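Local coordinates for 2-aminomuconate 6-semialdehyde dehydrogenase (Burkholderia cenocepacia, PDB 4U3W), which probably oxidises 2-aminomuconate 6-semialdehyde to the corresponding acid, using a nicotinamide cofactor, at residues 30-35 with 204-209; 53-58 with 230-235; 59-64 with 223-228. All blocks are in the same frame, centred on the assembly; numbering follows the deposited sequence.

Contact 1 (30-35 with 204-209)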
ATOM      1  N   GLY A  30       8.792 -24.363  28.737  1.00 33.31           N
ATOM      2  CA  GLY A  30       8.579 -25.701  28.220  1.00 35.02           C
ATOM      3  C   GLY A  30       8.089 -26.735  29.212  1.00 35.15           C
ATOM      4  O   GLY A  30       7.994 -27.902  28.872  1.00 36.04           O
ATOM      5  N   GLU A  31       7.701 -26.330  30.411  1.00 33.56           N
ATOM      6  CA  GLU A  31       7.081 -27.294  31.339  1.00 30.65           C
ATOM      7  C   GLU A  31       5.986 -26.688  32.224  1.00 29.50           C
ATOM      8  O   GLU A  31       5.999 -25.498  32.515  1.00 27.68           O
ATOM      9  CB  GLU A  31       8.157 -27.915  32.261  1.00 36.20           C
ATOM     10  CG  GLU A  31       8.912 -26.901  33.067  1.00 38.75           C
ATOM     11  CD  GLU A  31       9.888 -27.506  34.148  1.00 57.91           C
ATOM     12  OE1 GLU A  31       9.878 -28.732  34.429  1.00 58.98           O
ATOM     13  OE2 GLU A  31      10.667 -26.726  34.729  1.00 55.20           O
ATOM     14  N   PHE A  32       5.044 -27.528  32.660  1.00 28.84           N
ATOM     15  CA  PHE A  32       4.066 -27.129  33.644  1.00 30.42           C
ATOM     16  C   PHE A  32       4.702 -27.142  35.018  1.00 33.24           C
ATOM     17  O   PHE A  32       5.507 -28.046  35.328  1.00 34.04           O
ATOM     18  CB  PHE A  32       2.854 -28.045  33.591  1.00 28.48           C
ATOM     19  CG  PHE A  32       2.007 -27.824  32.324  1.00 30.08           C
ATOM     20  CD1 PHE A  32       1.051 -26.816  32.282  1.00 27.61           C
ATOM     21  CD2 PHE A  32       2.242 -28.592  31.185  1.00 30.59           C
ATOM     22  CE1 PHE A  32       0.275 -26.578  31.082  1.00 29.61           C
ATOM     23  CE2 PHE A  32       1.501 -28.373  30.021  1.00 32.72           C
ATOM     24  CZ  PHE A  32       0.507 -27.379  29.964  1.00 30.19           C
ATOM     25  N   VAL A  33       4.383 -26.108  35.806  1.00 30.23           N
ATOM     26  CA  VAL A  33       4.999 -25.906  37.132  1.00 31.26           C
ATOM     27  C   VAL A  33       3.916 -25.325  38.033  1.00 31.36           C
ATOM     28  O   VAL A  33       3.165 -24.454  37.590  1.00 26.21           O
ATOM     29  CB  VAL A  33       6.271 -24.973  37.099  1.00 37.35           C
ATOM     30  CG1 VAL A  33       7.383 -25.578  36.236  1.00 39.32           C
ATOM     31  CG2 VAL A  33       5.950 -23.557  36.594  1.00 33.56           C
ATOM     32  N   ALA A  34       3.799 -25.836  39.259  1.00 26.99           N
ATOM     33  CA  ALA A  34       2.886 -25.265  40.250  1.00 27.94           C
ATOM     34  C   ALA A  34       3.506 -24.039  40.901  1.00 26.83           C
ATOM     35  O   ALA A  34       4.532 -23.553  40.449  1.00 25.69           O
ATOM     36  CB  ALA A  34       2.507 -26.336  41.344  1.00 23.98           C
ATOM     37  N   SER A  35       2.832 -23.455  41.886  1.00 27.78           N
ATOM     38  CA  SER A  35       3.517 -22.453  42.731  1.00 29.56           C
ATOM     39  C   SER A  35       3.049 -22.682  44.169  1.00 27.04           C
ATOM     40  O   SER A  35       2.349 -23.650  44.421  1.00 27.31           O
ATOM     41  CB  SER A  35       3.249 -21.030  42.230  1.00 32.43           C
ATOM     42  OG  SER A  35       1.848 -20.772  42.142  1.00 30.65           O
ATOM     43  N   SER A 204      -9.378 -22.792  29.340  1.00 26.53           N
ATOM     44  CA  SER A 204      -9.037 -22.906  27.919  1.00 25.24           C
ATOM     45  C   SER A 204      -7.620 -22.393  27.618  1.00 24.53           C
ATOM     46  O   SER A 204      -6.927 -22.942  26.734  1.00 25.11           O
ATOM     47  CB  SER A 204     -10.088 -22.202  27.028  1.00 27.11           C
ATOM     48  OG  SER A 204     -10.070 -20.779  27.129  1.00 28.85           O
ATOM     49  N   ALA A 205      -7.156 -21.379  28.341  1.00 24.21           N
ATOM     50  CA  ALA A 205      -5.743 -20.968  28.170  1.00 26.87           C
ATOM     51  C   ALA A 205      -4.756 -22.080  28.605  1.00 27.31           C
ATOM     52  O   ALA A 205      -3.699 -22.268  27.995  1.00 25.55           O
ATOM     53  CB  ALA A 205      -5.472 -19.661  28.965  1.00 24.58           C
ATOM     54  N   THR A 206      -5.108 -22.833  29.649  1.00 27.24           N
ATOM     55  CA  THR A 206      -4.260 -23.932  30.072  1.00 24.44           C
ATOM     56  C   THR A 206      -4.237 -25.036  28.988  1.00 24.90           C
ATOM     57  O   THR A 206      -3.164 -25.604  28.704  1.00 28.07           O
ATOM     58  CB  THR A 206      -4.704 -24.532  31.443  1.00 24.49           C
ATOM     59  OG1 THR A 206      -4.813 -23.475  32.416  1.00 25.10           O
ATOM     60  CG2 THR A 206      -3.623 -25.559  31.969  1.00 26.99           C
ATOM     61  N   LEU A 207      -5.388 -25.314  28.362  1.00 27.80           N
ATOM     62  CA  LEU A 207      -5.413 -26.291  27.267  1.00 25.44           C
ATOM     63  C   LEU A 207      -4.576 -25.793  26.130  1.00 24.59           C
ATOM     64  O   LEU A 207      -3.881 -26.582  25.427  1.00 28.34           O
ATOM     65  CB  LEU A 207      -6.874 -26.535  26.795  1.00 24.54           C
ATOM     66  CG  LEU A 207      -7.736 -27.300  27.801  1.00 32.12           C
ATOM     67  CD1 LEU A 207      -9.113 -27.560  27.198  1.00 29.87           C
ATOM     68  CD2 LEU A 207      -7.041 -28.606  28.098  1.00 34.22           C
ATOM     69  N   LEU A 208      -4.616 -24.475  25.912  1.00 25.07           N
ATOM     70  CA  LEU A 208      -3.763 -23.910  24.832  1.00 25.79           C
ATOM     71  C   LEU A 208      -2.253 -24.167  25.127  1.00 27.85           C
ATOM     72  O   LEU A 208      -1.460 -24.540  24.227  1.00 27.02           O
ATOM     73  CB  LEU A 208      -4.036 -22.417  24.631  1.00 24.47           C
ATOM     74  CG  LEU A 208      -3.222 -21.733  23.505  1.00 27.97           C
ATOM     75  CD1 LEU A 208      -3.564 -22.387  22.153  1.00 30.40           C
ATOM     76  CD2 LEU A 208      -3.512 -20.218  23.397  1.00 27.78           C
ATOM     77  N   ALA A 209      -1.852 -23.987  26.381  1.00 25.49           N
ATOM     78  CA  ALA A 209      -0.486 -24.338  26.768  1.00 24.93           C
ATOM     79  C   ALA A 209      -0.162 -25.810  26.468  1.00 25.22           C
ATOM     80  O   ALA A 209       0.931 -26.090  26.016  1.00 29.60           O
ATOM     81  CB  ALA A 209      -0.261 -24.044  28.324  1.00 25.03           C
TER

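Contact 2 (53-58 with 230-235)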
ATOM      1  N   VAL A  53      -6.286 -23.424  41.148  1.00 24.91           N
ATOM      2  CA  VAL A  53      -5.473 -22.694  40.177  1.00 26.25           C
ATOM      3  C   VAL A  53      -4.250 -22.193  40.921  1.00 27.04           C
ATOM      4  O   VAL A  53      -4.377 -21.592  42.006  1.00 25.40           O
ATOM      5  CB  VAL A  53      -6.240 -21.489  39.589  1.00 23.82           C
ATOM      6  CG1 VAL A  53      -5.499 -20.910  38.393  1.00 23.68           C
ATOM      7  CG2 VAL A  53      -7.694 -21.892  39.145  1.00 23.95           C
ATOM      8  N   CYS A  54      -3.065 -22.430  40.378  1.00 28.53           N
ATOM      9  CA  CYS A  54      -1.861 -21.913  41.028  1.00 25.48           C
ATOM     10  C   CYS A  54      -1.778 -20.385  40.904  1.00 25.85           C
ATOM     11  O   CYS A  54      -2.126 -19.802  39.873  1.00 24.65           O
ATOM     12  CB  CYS A  54      -0.609 -22.564  40.403  1.00 24.32           C
ATOM     13  SG  CYS A  54      -0.560 -24.324  40.744  1.00 29.15           S
ATOM     14  N   GLU A  55      -1.219 -19.729  41.900  1.00 26.31           N
ATOM     15  CA  GLU A  55      -1.088 -18.264  41.865  1.00 25.49           C
ATOM     16  C   GLU A  55       0.363 -17.811  41.702  1.00 26.81           C
ATOM     17  O   GLU A  55       1.202 -18.055  42.622  1.00 25.84           O
ATOM     18  CB  GLU A  55      -1.645 -17.691  43.169  1.00 27.86           C
ATOM     19  CG  GLU A  55      -1.464 -16.188  43.343  1.00 27.14           C
ATOM     20  CD  GLU A  55      -2.534 -15.381  42.558  1.00 28.78           C
ATOM     21  OE1 GLU A  55      -3.725 -15.773  42.521  1.00 29.69           O
ATOM     22  OE2 GLU A  55      -2.145 -14.386  41.937  1.00 30.00           O
ATOM     23  N   ALA A  56       0.708 -17.128  40.615  1.00 26.31           N
ATOM     24  CA  ALA A  56       2.146 -16.760  40.430  1.00 25.81           C
ATOM     25  C   ALA A  56       2.573 -15.515  41.251  1.00 34.33           C
ATOM     26  O   ALA A  56       1.949 -14.446  41.146  1.00 33.71           O
ATOM     27  CB  ALA A  56       2.445 -16.514  38.947  1.00 26.81           C
ATOM     28  N   ASP A  57       3.608 -15.643  42.080  1.00 31.46           N
ATOM     29  CA  ASP A  57       4.098 -14.471  42.798  1.00 32.12           C
ATOM     30  C   ASP A  57       5.121 -13.740  41.916  1.00 34.23           C
ATOM     31  O   ASP A  57       5.468 -14.205  40.809  1.00 33.48           O
ATOM     32  CB  ASP A  57       4.712 -14.850  44.166  1.00 30.14           C
ATOM     33  CG  ASP A  57       6.002 -15.703  44.057  1.00 39.41           C
ATOM     34  OD1 ASP A  57       6.749 -15.615  43.079  1.00 34.77           O
ATOM     35  OD2 ASP A  57       6.286 -16.465  45.001  1.00 42.53           O
ATOM     36  N   ALA A  58       5.626 -12.614  42.409  1.00 33.25           N
ATOM     37  CA  ALA A  58       6.499 -11.770  41.596  1.00 36.91           C
ATOM     38  C   ALA A  58       7.821 -12.463  41.155  1.00 35.76           C
ATOM     39  O   ALA A  58       8.345 -12.151  40.068  1.00 36.78           O
ATOM     40  CB  ALA A  58       6.813 -10.475  42.358  1.00 40.82           C
ATOM     41  N   GLN A 230      -4.639  -6.858  40.210  1.00 33.89           N
ATOM     42  CA  GLN A 230      -4.058  -5.869  41.101  1.00 39.52           C
ATOM     43  C   GLN A 230      -3.330  -6.502  42.297  1.00 38.99           C
ATOM     44  O   GLN A 230      -3.814  -7.478  42.912  1.00 39.98           O
ATOM     45  CB  GLN A 230      -5.156  -4.937  41.588  1.00 46.34           C
ATOM     46  CG  GLN A 230      -4.669  -3.854  42.534  1.00 54.99           C
ATOM     47  CD  GLN A 230      -5.788  -3.027  43.137  1.00 62.92           C
ATOM     48  OE1 GLN A 230      -6.922  -3.129  42.700  1.00 66.04           O
ATOM     49  NE2 GLN A 230      -5.469  -2.199  44.141  1.00 66.34           N
ATOM     50  N   ASN A 231      -2.144  -5.964  42.585  1.00 36.73           N
ATOM     51  CA  ASN A 231      -1.206  -6.490  43.578  1.00 40.19           C
ATOM     52  C   ASN A 231      -0.940  -7.999  43.465  1.00 39.75           C
ATOM     53  O   ASN A 231      -0.674  -8.723  44.463  1.00 40.03           O
ATOM     54  CB  ASN A 231      -1.647  -6.193  45.028  1.00 47.51           C
ATOM     55  CG  ASN A 231      -1.631  -4.782  45.365  1.00 56.78           C
ATOM     56  OD1 ASN A 231      -0.579  -4.108  45.360  1.00 61.95           O
ATOM     57  ND2 ASN A 231      -2.805  -4.338  45.942  1.00 61.68           N
ATOM     58  N   ALA A 232      -1.059  -8.465  42.232  1.00 38.99           N
ATOM     59  CA  ALA A 232      -0.878  -9.868  41.936  1.00 36.91           C
ATOM     60  C   ALA A 232      -0.176 -10.050  40.573  1.00 33.65           C
ATOM     61  O   ALA A 232       0.358  -9.074  40.020  1.00 31.95           O
ATOM     62  CB  ALA A 232      -2.257 -10.621  41.970  1.00 39.96           C
ATOM     63  N   ALA A 233      -0.162 -11.279  40.051  1.00 30.69           N
ATOM     64  CA  ALA A 233       0.577 -11.605  38.848  1.00 32.39           C
ATOM     65  C   ALA A 233       0.368 -10.607  37.677  1.00 33.51           C
ATOM     66  O   ALA A 233       1.332 -10.248  37.017  1.00 31.87           O
ATOM     67  CB  ALA A 233       0.247 -13.040  38.415  1.00 30.60           C
ATOM     68  N   GLY A 234      -0.856 -10.122  37.455  1.00 34.01           N
ATOM     69  CA  GLY A 234      -1.074  -9.188  36.343  1.00 33.70           C
ATOM     70  C   GLY A 234      -0.277  -7.890  36.495  1.00 32.85           C
ATOM     71  O   GLY A 234       0.479  -7.463  35.580  1.00 32.09           O
ATOM     72  N   GLU A 235      -0.392  -7.295  37.679  1.00 33.17           N
ATOM     73  CA  GLU A 235       0.389  -6.104  37.985  1.00 33.72           C
ATOM     74  C   GLU A 235       1.887  -6.355  37.893  1.00 34.25           C
ATOM     75  O   GLU A 235       2.633  -5.526  37.348  1.00 35.67           O
ATOM     76  CB  GLU A 235       0.073  -5.604  39.395  1.00 37.15           C
ATOM     77  CG  GLU A 235       0.871  -4.386  39.749  1.00 42.29           C
ATOM     78  CD  GLU A 235       0.528  -3.875  41.133  1.00 49.72           C
ATOM     79  OE1 GLU A 235       1.471  -3.641  41.912  1.00 53.97           O
ATOM     80  OE2 GLU A 235      -0.667  -3.773  41.476  1.00 50.21           O
TER
HETATM   81  O   HOH W   1       0.170 -13.066  42.437  1.00 32.28           O

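Contact 3 (59-64 with 223-228)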
ATOM      1  N   ALA A  59       8.368 -13.359  41.978  1.00 33.84           N
ATOM      2  CA  ALA A  59       9.596 -14.089  41.582  1.00 34.23           C
ATOM      3  C   ALA A  59       9.287 -15.042  40.412  1.00 35.06           C
ATOM      4  O   ALA A  59      10.076 -15.142  39.448  1.00 33.45           O
ATOM      5  CB  ALA A  59      10.200 -14.858  42.750  1.00 34.48           C
ATOM      6  N   LEU A  60       8.134 -15.706  40.468  1.00 34.69           N
ATOM      7  CA  LEU A  60       7.743 -16.585  39.343  1.00 33.35           C
ATOM      8  C   LEU A  60       7.425 -15.807  38.050  1.00 34.29           C
ATOM      9  O   LEU A  60       7.841 -16.202  36.934  1.00 32.49           O
ATOM     10  CB  LEU A  60       6.569 -17.463  39.747  1.00 33.39           C
ATOM     11  CG  LEU A  60       6.375 -18.633  38.765  1.00 36.24           C
ATOM     12  CD1 LEU A  60       7.723 -19.390  38.659  1.00 39.99           C
ATOM     13  CD2 LEU A  60       5.276 -19.554  39.224  1.00 33.75           C
ATOM     14  N   VAL A  61       6.718 -14.692  38.170  1.00 31.28           N
ATOM     15  CA  VAL A  61       6.553 -13.849  37.007  1.00 31.95           C
ATOM     16  C   VAL A  61       7.910 -13.454  36.394  1.00 35.68           C
ATOM     17  O   VAL A  61       8.106 -13.545  35.164  1.00 32.33           O
ATOM     18  CB  VAL A  61       5.710 -12.588  37.343  1.00 30.45           C
ATOM     19  CG1 VAL A  61       5.755 -11.571  36.173  1.00 25.80           C
ATOM     20  CG2 VAL A  61       4.254 -13.008  37.712  1.00 30.54           C
ATOM     21  N   ASP A  62       8.878 -13.081  37.229  1.00 36.34           N
ATOM     22  CA  ASP A  62      10.176 -12.687  36.697  1.00 37.87           C
ATOM     23  C   ASP A  62      10.859 -13.871  35.984  1.00 37.72           C
ATOM     24  O   ASP A  62      11.515 -13.689  34.966  1.00 37.74           O
ATOM     25  CB  ASP A  62      11.078 -12.127  37.830  1.00 34.99           C
ATOM     26  CG  ASP A  62      12.539 -12.033  37.416  1.00 42.50           C
ATOM     27  OD1 ASP A  62      12.865 -11.168  36.580  1.00 46.11           O
ATOM     28  OD2 ASP A  62      13.387 -12.823  37.913  1.00 47.34           O
ATOM     29  N   SER A  63      10.733 -15.067  36.556  1.00 36.63           N
ATOM     30  CA  SER A  63      11.223 -16.284  35.902  1.00 39.53           C
ATOM     31  C   SER A  63      10.665 -16.446  34.468  1.00 36.04           C
ATOM     32  O   SER A  63      11.363 -16.866  33.582  1.00 36.08           O
ATOM     33  CB  SER A  63      10.869 -17.527  36.722  1.00 41.31           C
ATOM     34  OG  SER A  63      11.544 -17.470  37.980  1.00 46.91           O
ATOM     35  N   ALA A  64       9.377 -16.203  34.307  1.00 32.77           N
ATOM     36  CA  ALA A  64       8.725 -16.397  33.014  1.00 33.72           C
ATOM     37  C   ALA A  64       9.278 -15.383  32.017  1.00 34.20           C
ATOM     38  O   ALA A  64       9.553 -15.709  30.848  1.00 32.82           O
ATOM     39  CB  ALA A  64       7.226 -16.268  33.183  1.00 32.01           C
ATOM     40  N   ASN A 223       4.726 -18.665  27.390  1.00 26.02           N
ATOM     41  CA  ASN A 223       4.681 -18.898  28.853  1.00 26.32           C
ATOM     42  C   ASN A 223       3.317 -18.457  29.379  1.00 26.02           C
ATOM     43  O   ASN A 223       2.830 -17.394  29.014  1.00 26.66           O
ATOM     44  CB  ASN A 223       5.797 -18.156  29.576  1.00 26.93           C
ATOM     45  CG  ASN A 223       7.126 -18.418  28.963  1.00 29.65           C
ATOM     46  OD1 ASN A 223       7.797 -19.392  29.287  1.00 29.49           O
ATOM     47  ND2 ASN A 223       7.510 -17.567  28.045  1.00 27.20           N
ATOM     48  N   LEU A 224       2.698 -19.315  30.194  1.00 25.97           N
ATOM     49  CA  LEU A 224       1.400 -19.049  30.817  1.00 25.75           C
ATOM     50  C   LEU A 224       1.564 -18.894  32.317  1.00 26.17           C
ATOM     51  O   LEU A 224       2.160 -19.757  32.972  1.00 27.17           O
ATOM     52  CB  LEU A 224       0.432 -20.206  30.547  1.00 25.71           C
ATOM     53  CG  LEU A 224      -0.951 -20.011  31.189  1.00 30.37           C
ATOM     54  CD1 LEU A 224      -1.724 -19.002  30.386  1.00 31.48           C
ATOM     55  CD2 LEU A 224      -1.663 -21.345  31.091  1.00 30.74           C
ATOM     56  N   ILE A 225       1.116 -17.782  32.865  1.00 26.32           N
ATOM     57  CA  ILE A 225       1.138 -17.597  34.322  1.00 26.78           C
ATOM     58  C   ILE A 225      -0.272 -17.327  34.811  1.00 28.32           C
ATOM     59  O   ILE A 225      -0.968 -16.463  34.243  1.00 29.46           O
ATOM     60  CB  ILE A 225       2.031 -16.422  34.764  1.00 29.73           C
ATOM     61  CG1 ILE A 225       1.828 -15.237  33.806  1.00 29.51           C
ATOM     62  CG2 ILE A 225       3.515 -16.829  34.757  1.00 28.88           C
ATOM     63  CD1 ILE A 225       2.438 -13.921  34.337  1.00 30.91           C
ATOM     64  N   HIS A 226      -0.690 -18.045  35.836  1.00 26.63           N
ATOM     65  CA  HIS A 226      -2.005 -17.818  36.396  1.00 26.51           C
ATOM     66  C   HIS A 226      -1.956 -16.908  37.596  1.00 30.29           C
ATOM     67  O   HIS A 226      -0.917 -16.827  38.327  1.00 27.69           O
ATOM     68  CB  HIS A 226      -2.673 -19.113  36.824  1.00 26.21           C
ATOM     69  CG  HIS A 226      -3.114 -19.975  35.673  1.00 28.61           C
ATOM     70  ND1 HIS A 226      -4.110 -19.595  34.771  1.00 25.33           N
ATOM     71  CD2 HIS A 226      -2.686 -21.195  35.258  1.00 28.30           C
ATOM     72  CE1 HIS A 226      -4.309 -20.567  33.911  1.00 25.00           C
ATOM     73  NE2 HIS A 226      -3.457 -21.552  34.173  1.00 29.36           N
ATOM     74  N   GLY A 227      -3.080 -16.238  37.819  1.00 27.12           N
ATOM     75  CA  GLY A 227      -3.193 -15.442  39.024  1.00 27.77           C
ATOM     76  C   GLY A 227      -4.129 -14.286  38.902  1.00 30.58           C
ATOM     77  O   GLY A 227      -4.805 -14.140  37.883  1.00 30.06           O
ATOM     78  N   HIS A 228      -4.139 -13.459  39.937  1.00 28.68           N
ATOM     79  CA  HIS A 228      -5.002 -12.307  39.978  1.00 30.04           C
ATOM     80  C   HIS A 228      -4.363 -11.092  39.318  1.00 30.52           C
ATOM     81  O   HIS A 228      -3.339 -11.215  38.660  1.00 30.71           O
ATOM     82  CB  HIS A 228      -5.424 -12.039  41.451  1.00 29.74           C
ATOM     83  CG  HIS A 228      -6.431 -13.033  41.922  1.00 32.69           C
ATOM     84  ND1 HIS A 228      -6.119 -14.370  42.087  1.00 33.05           N
ATOM     85  CD2 HIS A 228      -7.760 -12.916  42.198  1.00 35.23           C
ATOM     86  CE1 HIS A 228      -7.199 -15.027  42.493  1.00 35.53           C
ATOM     87  NE2 HIS A 228      -8.213 -14.175  42.540  1.00 36.35           N
TER

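Contact 1 (30-35 with 204-209)
Phe32 reaches from strand 31-33 to helix 203-214 and lays the far end of its ring against the methyl of Ala209. CE1 and CZ both do the touching, each 3.8 Å from Ala209 CB, with CZ also 3.9 Å from the backbone C of Ala209. A second methyl, Thr206 CG2, stands 4.1 Å from Phe32 CE1 one helical turn earlier. Both methyls meet the ring obliquely. The chi1 of Phe32 (-71°) turns CG away from its own carbonyl carbon, and the ring then extends from the strand to the helix.

This ring end against Ala209 and Thr206, two buried residues, is the close part of the contact. The strand side is looser: Phe32 is itself only partly buried, and Glu31 beside it and Ala34 further on are exposed. Tyr27 on the adjoining strand 23-28 meets the Phe32 ring with the two planes about 55° apart, and also touches Ala209.

Thr206 divides its two branches. With chi1 at -53°, CG2 lies anti to the backbone N and faces the phenylalanine, while OG1 is hydrogen-bonded to Pro202 O and to His226 NE2. What joins strand to helix here is therefore van der Waals contact alone, ring carbons on methyls, with the one hydroxyl nearby spent on Pro202 and His226.

Contact 2 (53-58 with 230-235)
Glu55 and Ala56, following on from strand 49-54, meet Ala232 and Ala233 at the start of helix 233-238. Glu55 is the side chain to follow. Its CB sets off neither straight at the helix nor away from it, along a flank where the residue packs on Thr37 and Phe39. CG continues anti to the backbone N (chi1 175°), and a bend at chi2 (80°) then swings the carboxylate round to the helix start. Both oxygens turn to His228. OE1 is hydrogen-bonded to His228 ND1. OE2 lies 3.0 Å from His228 N and 3.8 Å from Ala232 CB, and receives a hydrogen bond from a water at 2.7 Å.

That water is the polar core of the contact. It also donates to Ala56 O, at 2.6 Å, and accepts a weak bond from Ala233 N, 3.0 Å away. The carboxylate therefore reaches the first turn of the helix through the water; a negative charge near a helix N-terminus would probably be stabilised by the dipole.

Beside the water, Ala233 CB packs on the carbonyl O of Ala56 (3.5 Å) and on its methyl CB (4.1 Å), and both alanines also touch Val61. Glu235 OE2 reaches back past the helix start to take the backbone N-H of Asn231, with N at 2.9 Å, from above the carboxylate plane, while OE1 makes a salt bridge to Arg239.

Two helix beginnings thus lie side by side: Ala232 at the N-cap of one, and Asp57 at the N-cap of the other, its OD1 capping Leu60 N. This is a strand-to-helix turn packed against the loop and helix start that follow parallel strand 222-224 in the Rossmann-like domain of an aldehyde dehydrogenase.

Contact 3 (59-64 with 223-228)
Asn223 and Ile225 face helix 58-76 and meet Ala64 and Val61 on it. At Asn223, CB comes within 4.3 Å of Ala64 CB, while ND2 passes 3.9 Å from Ala64 O, which is mere proximity. The amide is employed elsewhere: three hydrogen bonds, two from ND2 to Gly220 O and Val193 O and one to OD1 from Asn29 N, hold its rotation.

Leu224 points away from this helix and packs instead on Ala205, Thr206 and Ala209 of helix 203-214.

Ile225 returns to the first side and spreads its two branches over the helix. CG2 rests 4.1 Å from Ala64 CB. CD1, carried on CG1, which lies between the backbone N and the carbonyl carbon (chi1 41°), reaches Val61 CG2 at 3.9 Å, the two side chains crossing at about a right angle. Val194 of the neighbouring strand touches Ala64 and Ile225 as well.

Leu224 CG lies over one face of the His226 ring, toward its rim, and the backbone N-H of His226 goes to His26 ND1. Gly227 O accepts a bond from Lys196 NZ. His228 ends the walk with its ring edge-to-face to Phe39.

With one helix over Asn223 and Ile225 and another over Leu224, strand 222-224 is sandwiched in the layered alpha/beta manner of a Rossmann-like domain; helix 203-214 is the helix of the beta-alpha-beta crossover joining parallel strands 192-196 and 222-224.

In the fold
All three contacts lie about 21 Å from the chain centre, on the same side of it, where the four-stranded N-terminal sheet and helix 58-76 meet the Rossmann-like domain. Contacts 2 and 3 are the nearest pair, with centres about 7 Å apart, and Ala56 N bonds to His226 O at 2.8 Å between them. The centre of contact 1 lies about 11 Å from that of contact 3 and 15 Å from that of contact 2, which it touches through Ser35 OG, weakly bonded to Glu55 O. Thr206 and Glu55 side chains stand about 14 and 13 Å from a bound magnesium ion. In relatives, the loop after strand 222-224 borders the adenosine side of the cofactor pocket, so contacts 2 and 3 probably lie near it.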